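Local coordinates for amidohydrolase (Xanthomonas campestris pv. campestris, PDB 4DZH), which probably acts as a zinc-dependent deaminase of adenosine-type nucleosides, with 5'-methylthioadenosine a likely substrate, in the ATZ/TRZ family of TIM-barrel amidohydrolases, at residues T205-D208 with A209-E212; Q268-E271 with A272-H275; L386-L389 with E390-P393; Q440-D443 with R444-V448. All coordinates share one frame; numbering follows the deposited sequence.

Contact 1: T205-D208 with A209-E212; sequences TVND and ANFE
V206 and F211 meet at the N-terminus of helix 208-221, where N207 is the N-cap and the residues around it close the first turn. V206 CG1 stands over one face of the F211 ring, 3.5 Å from its centroid and only 7° off the ring normal, a CH-pi contact nearly over the centre. The two side chains cross at about a right angle. With CG1 opposite the backbone N (chi1 175°), V206 reaches the ring with this branch, while its CB lies 3.6 Å from F211 CE2. A beta-branched aliphatic residue suits this place: it is short, apolar and restricted in rotation. The other walls round F211 include P200 and, on helix 247-254, R250, L251 and L254, making the pair part of the packing between these helices and the barrel. D208 opens the helix at a position where an acid would favourably oppose the helix dipole, and its carboxylate forms salt bridges with R250 and R253. Its carbonyl takes up the helical pattern, with E212 N donating to D208 O at 2.9 Å, one residue after F211 N has donated to N207 O at 3.0 Å. Asparagine is a favoured cap because its short amide can fold back over the turn: N207 OD1 receives the N-H of N210 at 2.8 Å, nearly in line with the side-chain C=O.

Contact 2: Q268-E271 with A272-H275; sequences QLTE and AEIH
E273 OE1 receives the backbone N-H of T270 at 2.9 Å in an almost straight bond (167°); the N-H arrives on the anti side of the carboxylate, 32° out of its plane. The other oxygen, E273 OE2, is paired with R246, which probably favours the charged form and steadies the carboxylate. In the other direction, T270 OG1 accepts from E273 N at 2.9 Å, the hydroxyl being tucked between the backbone N and the carbonyl carbon, facing the start of the helix. These two reciprocal bonds form a capping box, which starts helix 271-280 after the loop that follows strand 261-265. Threonine and glutamate are classic choices for it, a short acceptor at the cap and a longer one three residues on. The first turn then closes with I274 N on T270 O at 3.1 Å and H275 N on E271 O at 3.0 Å. On the more exposed flank E271 bends at chi2, and H275 NE2 donates a hydrogen bond to E271 OE1 at 3.0 Å, bent at hydrogen (134°), with the oxygen close to the ring plane. E271 OE2 rests 3.4 Å from CD1 of I274, whose side chain packs on A303 and L304 of helix 301-306.

Contact 3: L386-L389 with E390-P393; sequences LSAL and ETQP
T391 and Q392 turn their side chains back on L386 through quite different torsions. In T391 a chi1 of 45° sets OG1 between the backbone N and the carbonyl carbon, within 2.9 Å of L386 O. In Q392 CG lies anti to the carbonyl carbon and the chain bends at chi2 (-71°), curling the amide over the turn until NE2 donates to the same L386 O at 3.0 Å. That bond is almost straight at hydrogen and the oxygen lies in the amide plane of Q392, although the donor is tilted from the plane of the L386 carbonyl. The T391 hydroxyl OG1 also has A388 O at 3.3 Å, and it accepts from Q409 NE2. The backbone beneath is a short 3-10 turn at L389 and E390, in the loop that leads from strand 381-385 to helix 397-403. Two successive i to i+3 bonds close it: T391 N to A388 O at 2.9 Å and Q392 N to L389 O at 3.1 Å, both donors standing well above the carbonyl planes. L389 CD1 comes within 3.7 Å of E390 OE2. The carboxylate of E390, a buried residue, forms a salt bridge with R130 of the second subunit. Q392 O, the carbonyl oxygen of the cis peptide to P393, accepts from R88 of that subunit.

Contact 4: Q440-D443 with R444-V448; sequences QWRD and RIRTV
R442 and R446 pack tightly, one guanidinium flat on the other with centres 3.4 Å apart and planes 8° from parallel. Arginine suits both positions, its long chain and flat end allowing the stack and, in R442, reaching L394 O of the second subunit, which accepts from NH2. R442 gets there by bending at chi2 and chi3, whereas R446 is extended. Two like charges so close probably depend on counter-partners: D443 OD1 sits in the guanidinium plane of R442 in a salt bridge, 3.3 Å from NE. The same oxygen lies 4.2 Å from R446 NH2, well out of that guanidinium plane, and may ease the charge there. This is the end of helix 431-447, whose pitch brings side chains three or four residues apart onto one flank. On a more solvent-exposed flank the guanidinium of R444 stands nearly perpendicular to the W441 ring and turns NH1 toward the face, a cation-pi pair with CZ 4.7 Å from the centroid of the six-membered ring. The Q440 amide stacks against the R444 guanidinium, OE1 3.5 Å above its plane. Tryptophan fills the buried side, its NE1 bonded to D119, while offering a face to R444; I445 joins it against helix 96-111. Toward the exposed C-terminus the helical pattern loosens: T447 N reaches D443 O only in a weak bond of 3.5 Å, while T447 OG1 binds R444 O at 2.7 Å.

Overall arrangement
Contacts 1 and 2 are both helix N-termini that follow barrel strands, their centres 23 Å apart, and helix 247-254 packs against both. Neither belongs to the first shell of the metal centre. The V206 side chain is about 9 Å from that of the zinc ligand H228, and the side chains of V206 and Q268 are each about 13 Å from a bound zinc ion. Contact 3 lies across the chain's centre from contact 1, their centres 51 Å apart; the side chain of E390 is about 10 Å from a magnesium ion. Contacts 3 and 4, with centres 40 Å apart, both touch the second subunit and so belong to the dimer interface.

Contact 1: T205-D208 with A209-E212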
loop_
_atom_site.group_PDB
_atom_site.type_symbol
_atom_site.label_atom_id
_atom_site.label_comp_id
_atom_site.label_asym_id
_atom_site.label_seq_id
_atom_site.Cartn_x
_atom_site.Cartn_y
_atom_site.Cartn_z
ATOM N N THR A 205 13.083 26.440 11.299
ATOM C CA THR A 205 13.284 26.261 12.742
ATOM C C THR A 205 14.746 26.321 13.103
ATOM O O THR A 205 15.100 26.101 14.260
ATOM C CB THR A 205 12.753 24.918 13.261
ATOM O OG1 THR A 205 13.326 23.842 12.494
ATOM C CG2 THR A 205 11.226 24.850 13.205
ATOM N N VAL A 206 15.595 26.599 12.121
ATOM C CA VAL A 206 17.025 26.608 12.342
ATOM C C VAL A 206 17.557 27.934 11.797
ATOM O O VAL A 206 17.451 28.209 10.598
ATOM C CB VAL A 206 17.745 25.432 11.646
ATOM C CG1 VAL A 206 19.262 25.541 11.804
ATOM C CG2 VAL A 206 17.251 24.084 12.191
ATOM N N ASN A 207 18.143 28.747 12.675
ATOM C CA ASN A 207 18.605 30.058 12.230
ATOM C C ASN A 207 19.937 30.008 11.450
ATOM O O ASN A 207 20.590 28.971 11.400
ATOM C CB ASN A 207 18.600 31.063 13.387
ATOM C CG ASN A 207 19.633 30.740 14.488
ATOM O OD1 ASN A 207 20.623 30.039 14.263
ATOM N ND2 ASN A 207 19.403 31.283 15.686
ATOM N N ASP A 208 20.319 31.110 10.809
ATOM C CA ASP A 208 21.539 31.126 10.001
ATOM C C ASP A 208 22.814 30.726 10.777
ATOM O O ASP A 208 23.694 30.040 10.242
ATOM C CB ASP A 208 21.753 32.531 9.438
ATOM C CG ASP A 208 20.884 32.803 8.232
ATOM O OD1 ASP A 208 20.039 31.923 7.900
ATOM O OD2 ASP A 208 21.039 33.880 7.595
ATOM N N ALA A 209 22.941 31.198 12.023
ATOM C CA ALA A 209 24.098 30.890 12.856
ATOM C C ALA A 209 24.191 29.399 13.191
ATOM O O ALA A 209 25.273 28.830 13.154
ATOM C CB ALA A 209 24.056 31.729 14.121
ATOM N N ASN A 210 23.053 28.785 13.510
ATOM C CA ASN A 210 23.009 27.348 13.751
ATOM C C ASN A 210 23.335 26.547 12.486
ATOM O O ASN A 210 24.007 25.511 12.558
ATOM C CB ASN A 210 21.659 26.937 14.339
ATOM C CG ASN A 210 21.579 27.239 15.828
ATOM O OD1 ASN A 210 22.610 27.365 16.492
ATOM N ND2 ASN A 210 20.366 27.344 16.355
ATOM N N PHE A 211 22.892 27.043 11.328
ATOM C CA PHE A 211 23.180 26.362 10.060
ATOM C C PHE A 211 24.670 26.480 9.766
ATOM O O PHE A 211 25.315 25.541 9.279
ATOM C CB PHE A 211 22.347 26.943 8.891
ATOM C CG PHE A 211 21.094 26.170 8.612
ATOM C CD1 PHE A 211 21.103 24.771 8.490
ATOM C CD2 PHE A 211 19.898 26.835 8.486
ATOM C CE1 PHE A 211 19.927 24.084 8.232
ATOM C CE2 PHE A 211 18.735 26.164 8.230
ATOM C CZ PHE A 211 18.746 24.773 8.093
ATOM N N GLU A 212 25.246 27.641 10.077
ATOM C CA GLU A 212 26.664 27.822 9.870
ATOM C C GLU A 212 27.457 26.846 10.747
ATOM O O GLU A 212 28.470 26.281 10.320
ATOM C CB GLU A 212 27.055 29.260 10.210
ATOM C CG GLU A 212 28.556 29.478 10.458
ATOM C CD GLU A 212 29.458 28.994 9.313
ATOM O OE1 GLU A 212 28.976 28.698 8.202
ATOM O OE2 GLU A 212 30.672 28.894 9.548
#

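Contact 2: Q268-E271 with A272-H275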
loop_
_atom_site.group_PDB
_atom_site.type_symbol
_atom_site.label_atom_id
_atom_site.label_comp_id
_atom_site.label_asym_id
_atom_site.label_seq_id
_atom_site.Cartn_x
_atom_site.Cartn_y
_atom_site.Cartn_z
ATOM N N GLN A 268 8.281 20.706 -3.267
ATOM C CA GLN A 268 8.201 21.988 -3.963
ATOM C C GLN A 268 9.550 22.248 -4.666
ATOM O O GLN A 268 10.476 22.735 -4.005
ATOM C CB GLN A 268 7.975 23.088 -2.937
ATOM C CG GLN A 268 6.790 22.913 -1.983
ATOM C CD GLN A 268 5.469 22.778 -2.695
ATOM O OE1 GLN A 268 5.001 23.715 -3.347
ATOM N NE2 GLN A 268 4.852 21.620 -2.582
ATOM N N LEU A 269 9.682 21.945 -5.970
ATOM C CA LEU A 269 11.007 21.994 -6.673
ATOM C C LEU A 269 11.073 22.561 -8.133
ATOM O O LEU A 269 10.171 22.307 -8.911
ATOM C CB LEU A 269 11.656 20.613 -6.759
ATOM C CG LEU A 269 12.388 19.878 -5.634
ATOM C CD1 LEU A 269 13.121 18.637 -6.178
ATOM C CD2 LEU A 269 13.373 20.778 -4.864
ATOM N N THR A 270 12.181 23.230 -8.495
ATOM C CA THR A 270 12.453 23.611 -9.900
ATOM C C THR A 270 13.509 22.751 -10.602
ATOM O O THR A 270 14.246 21.991 -9.938
ATOM C CB THR A 270 13.136 25.019 -9.960
ATOM O OG1 THR A 270 14.480 24.918 -9.424
ATOM C CG2 THR A 270 12.353 26.067 -9.181
ATOM N N GLU A 271 13.678 22.956 -11.923
ATOM C CA GLU A 271 14.705 22.211 -12.685
ATOM C C GLU A 271 16.128 22.585 -12.293
ATOM O O GLU A 271 16.975 21.703 -12.056
ATOM C CB GLU A 271 14.521 22.297 -14.230
ATOM C CG GLU A 271 13.671 21.170 -14.908
ATOM C CD GLU A 271 14.327 19.737 -14.996
ATOM O OE1 GLU A 271 15.469 19.540 -15.526
ATOM O OE2 GLU A 271 13.638 18.774 -14.570
ATOM N N ALA A 272 16.386 23.895 -12.233
ATOM C CA ALA A 272 17.607 24.442 -11.657
ATOM C C ALA A 272 17.996 23.679 -10.404
ATOM O O ALA A 272 19.135 23.197 -10.256
ATOM C CB ALA A 272 17.382 25.912 -11.314
ATOM N N GLU A 273 17.033 23.538 -9.507
ATOM C CA GLU A 273 17.268 22.830 -8.248
ATOM C C GLU A 273 17.645 21.358 -8.432
ATOM O O GLU A 273 18.597 20.870 -7.758
ATOM C CB GLU A 273 16.090 23.036 -7.308
ATOM C CG GLU A 273 16.109 24.473 -6.810
ATOM C CD GLU A 273 14.823 24.935 -6.165
ATOM O OE1 GLU A 273 13.814 24.259 -6.351
ATOM O OE2 GLU A 273 14.863 25.984 -5.461
ATOM N N ILE A 274 17.007 20.702 -9.401
ATOM C CA ILE A 274 17.322 19.314 -9.721
ATOM C C ILE A 274 18.762 19.141 -10.137
ATOM O O ILE A 274 19.507 18.336 -9.543
ATOM C CB ILE A 274 16.388 18.724 -10.779
ATOM C CG1 ILE A 274 14.941 18.739 -10.300
ATOM C CG2 ILE A 274 16.772 17.304 -11.070
ATOM C CD1 ILE A 274 14.014 18.140 -11.295
ATOM N N HIS A 275 19.170 19.928 -11.125
ATOM C CA HIS A 275 20.557 19.936 -11.588
ATOM C C HIS A 275 21.525 20.459 -10.529
ATOM O O HIS A 275 22.664 19.955 -10.418
ATOM C CB HIS A 275 20.674 20.615 -12.970
ATOM C CG HIS A 275 19.893 19.890 -14.016
ATOM N ND1 HIS A 275 20.421 18.843 -14.741
ATOM C CD2 HIS A 275 18.588 19.980 -14.380
ATOM C CE1 HIS A 275 19.492 18.353 -15.545
ATOM N NE2 HIS A 275 18.373 19.029 -15.351
#

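Contact 3: L386-L389 with E390-P393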
loop_
_atom_site.group_PDB
_atom_site.type_symbol
_atom_site.label_atom_id
_atom_site.label_comp_id
_atom_site.label_asym_id
_atom_site.label_seq_id
_atom_site.Cartn_x
_atom_site.Cartn_y
_atom_site.Cartn_z
ATOM N N LEU A 386 7.969 -15.892 -2.299
ATOM C CA LEU A 386 7.230 -15.548 -3.520
ATOM C C LEU A 386 6.228 -16.668 -3.933
ATOM O O LEU A 386 5.498 -16.538 -4.940
ATOM C CB LEU A 386 8.133 -15.122 -4.660
ATOM C CG LEU A 386 8.884 -13.810 -4.435
ATOM C CD1 LEU A 386 9.758 -13.567 -5.656
ATOM C CD2 LEU A 386 7.931 -12.608 -4.204
ATOM N N SER A 387 6.200 -17.740 -3.150
ATOM C CA SER A 387 5.343 -18.875 -3.471
ATOM C C SER A 387 3.913 -18.619 -2.998
ATOM O O SER A 387 2.997 -19.378 -3.357
ATOM C CB SER A 387 5.913 -20.141 -2.835
ATOM O OG SER A 387 5.695 -20.153 -1.429
ATOM N N ALA A 388 3.705 -17.577 -2.190
ATOM C CA ALA A 388 2.321 -17.216 -1.784
ATOM C C ALA A 388 1.466 -16.920 -3.001
ATOM O O ALA A 388 1.957 -16.428 -4.020
ATOM C CB ALA A 388 2.340 -16.008 -0.840
ATOM N N LEU A 389 0.170 -17.238 -2.951
ATOM C CA LEU A 389 -0.622 -17.077 -4.134
ATOM C C LEU A 389 -0.736 -15.592 -4.554
ATOM O O LEU A 389 -0.982 -15.289 -5.723
ATOM C CB LEU A 389 -2.008 -17.714 -3.920
ATOM C CG LEU A 389 -2.916 -17.220 -2.824
ATOM C CD1 LEU A 389 -3.786 -16.142 -3.435
ATOM C CD2 LEU A 389 -3.786 -18.356 -2.334
ATOM N N GLU A 390 -0.570 -14.713 -3.576
ATOM C CA GLU A 390 -0.577 -13.263 -3.835
ATOM C C GLU A 390 0.533 -12.865 -4.792
ATOM O O GLU A 390 0.443 -11.819 -5.472
ATOM C CB GLU A 390 -0.430 -12.479 -2.534
ATOM C CG GLU A 390 -1.735 -12.399 -1.709
ATOM C CD GLU A 390 -1.995 -13.687 -0.937
ATOM O OE1 GLU A 390 -1.052 -14.488 -0.770
ATOM O OE2 GLU A 390 -3.146 -13.897 -0.506
ATOM N N THR A 391 1.568 -13.690 -4.860
ATOM C CA THR A 391 2.664 -13.376 -5.770
ATOM C C THR A 391 2.825 -14.430 -6.874
ATOM O O THR A 391 3.902 -14.611 -7.448
ATOM C CB THR A 391 3.995 -13.105 -5.011
ATOM O OG1 THR A 391 4.199 -14.070 -4.018
ATOM C CG2 THR A 391 3.914 -11.745 -4.283
ATOM N N GLN A 392 1.710 -15.069 -7.235
ATOM C CA GLN A 392 1.699 -16.043 -8.323
ATOM C C GLN A 392 0.622 -15.652 -9.323
ATOM O O GLN A 392 -0.369 -15.019 -8.913
ATOM C CB GLN A 392 1.380 -17.423 -7.722
ATOM C CG GLN A 392 2.541 -18.011 -6.881
ATOM C CD GLN A 392 3.702 -18.436 -7.784
ATOM O OE1 GLN A 392 3.459 -19.024 -8.839
ATOM N NE2 GLN A 392 4.973 -18.121 -7.397
ATOM N N PRO A 393 0.778 -15.992 -10.635
ATOM C CA PRO A 393 1.998 -16.559 -11.226
ATOM C C PRO A 393 3.105 -15.524 -11.148
ATOM O O PRO A 393 2.836 -14.305 -11.112
ATOM C CB PRO A 393 1.646 -16.705 -12.706
ATOM C CG PRO A 393 0.607 -15.736 -12.947
ATOM C CD PRO A 393 -0.190 -15.644 -11.682
#

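Contact 4: Q440-D443 with R444-V448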
loop_
_atom_site.group_PDB
_atom_site.type_symbol
_atom_site.label_atom_id
_atom_site.label_comp_id
_atom_site.label_asym_id
_atom_site.label_seq_id
_atom_site.Cartn_x
_atom_site.Cartn_y
_atom_site.Cartn_z
ATOM N N GLN A 440 0.327 0.537 27.349
ATOM C CA GLN A 440 0.618 1.502 28.395
ATOM C C GLN A 440 0.723 2.883 27.842
ATOM O O GLN A 440 0.114 3.824 28.351
ATOM C CB GLN A 440 1.952 1.193 29.115
ATOM C CG GLN A 440 2.328 2.359 30.093
ATOM C CD GLN A 440 3.736 2.276 30.611
ATOM O OE1 GLN A 440 4.697 2.651 29.924
ATOM N NE2 GLN A 440 3.873 1.779 31.827
ATOM N N TRP A 441 1.542 3.029 26.797
ATOM C CA TRP A 441 1.740 4.337 26.202
ATOM C C TRP A 441 0.443 4.921 25.639
ATOM O O TRP A 441 0.230 6.148 25.671
ATOM C CB TRP A 441 2.813 4.242 25.121
ATOM C CG TRP A 441 4.183 4.259 25.738
ATOM C CD1 TRP A 441 5.084 3.227 25.812
ATOM C CD2 TRP A 441 4.763 5.363 26.414
ATOM N NE1 TRP A 441 6.225 3.656 26.483
ATOM C CE2 TRP A 441 6.046 4.964 26.851
ATOM C CE3 TRP A 441 4.328 6.669 26.682
ATOM C CZ2 TRP A 441 6.887 5.820 27.542
ATOM C CZ3 TRP A 441 5.164 7.525 27.361
ATOM C CH2 TRP A 441 6.434 7.096 27.789
ATOM N N ARG A 442 -0.406 4.038 25.138
ATOM C CA ARG A 442 -1.708 4.438 24.600
ATOM C C ARG A 442 -2.522 5.127 25.697
ATOM O O ARG A 442 -3.052 6.217 25.502
ATOM C CB ARG A 442 -2.445 3.206 24.079
ATOM C CG ARG A 442 -3.499 3.505 23.021
ATOM C CD ARG A 442 -4.751 3.950 23.693
ATOM N NE ARG A 442 -5.152 2.968 24.685
ATOM C CZ ARG A 442 -5.838 1.870 24.380
ATOM N NH1 ARG A 442 -6.195 1.011 25.331
ATOM N NH2 ARG A 442 -6.191 1.648 23.113
ATOM N N ASP A 443 -2.544 4.514 26.870
ATOM C CA ASP A 443 -3.221 5.096 28.052
ATOM C C ASP A 443 -2.637 6.436 28.567
ATOM O O ASP A 443 -3.381 7.358 28.939
ATOM C CB ASP A 443 -3.243 4.086 29.187
ATOM C CG ASP A 443 -4.047 2.827 28.848
ATOM O OD1 ASP A 443 -4.949 2.852 27.955
ATOM O OD2 ASP A 443 -3.776 1.801 29.490
ATOM N N ARG A 444 -1.310 6.546 28.572
ATOM C CA ARG A 444 -0.648 7.768 29.009
ATOM C C ARG A 444 -0.958 8.916 28.107
ATOM O O ARG A 444 -1.254 10.017 28.578
ATOM C CB ARG A 444 0.867 7.574 29.019
ATOM C CG ARG A 444 1.320 6.702 30.122
ATOM C CD ARG A 444 2.811 6.739 30.222
ATOM N NE ARG A 444 3.257 6.040 31.429
ATOM C CZ ARG A 444 4.526 5.749 31.669
ATOM N NH1 ARG A 444 5.470 6.110 30.810
ATOM N NH2 ARG A 444 4.843 5.090 32.766
ATOM N N ILE A 445 -0.886 8.657 26.793
ATOM C CA ILE A 445 -1.163 9.686 25.818
ATOM C C ILE A 445 -2.626 10.147 25.946
ATOM O O ILE A 445 -2.940 11.350 25.807
ATOM C CB ILE A 445 -0.788 9.164 24.387
ATOM C CG1 ILE A 445 0.743 8.977 24.300
ATOM C CG2 ILE A 445 -1.310 10.084 23.292
ATOM C CD1 ILE A 445 1.210 7.820 23.381
ATOM N N ARG A 446 -3.514 9.193 26.225
ATOM C CA ARG A 446 -4.954 9.476 26.337
ATOM C C ARG A 446 -5.266 10.567 27.371
ATOM O O ARG A 446 -6.164 11.386 27.187
ATOM C CB ARG A 446 -5.737 8.192 26.635
ATOM C CG ARG A 446 -6.150 7.453 25.373
ATOM C CD ARG A 446 -7.095 6.279 25.648
ATOM N NE ARG A 446 -7.527 5.647 24.394
ATOM C CZ ARG A 446 -8.053 4.429 24.307
ATOM N NH1 ARG A 446 -8.411 3.948 23.121
ATOM N NH2 ARG A 446 -8.216 3.689 25.401
ATOM N N THR A 447 -4.485 10.595 28.436
ATOM C CA THR A 447 -4.675 11.583 29.495
ATOM C C THR A 447 -4.175 13.013 29.152
ATOM O O THR A 447 -4.635 13.993 29.741
ATOM C CB THR A 447 -3.986 11.096 30.765
ATOM O OG1 THR A 447 -2.560 11.193 30.571
ATOM C CG2 THR A 447 -4.391 9.626 31.021
ATOM N N VAL A 448 -3.261 13.134 28.197
ATOM C CA VAL A 448 -2.610 14.425 27.916
ATOM C C VAL A 448 -3.545 15.611 27.604
ATOM O O VAL A 448 -4.214 15.661 26.569
ATOM C CB VAL A 448 -1.508 14.286 26.823
ATOM C CG1 VAL A 448 -0.960 15.659 26.402
ATOM C CG2 VAL A 448 -0.399 13.394 27.339
#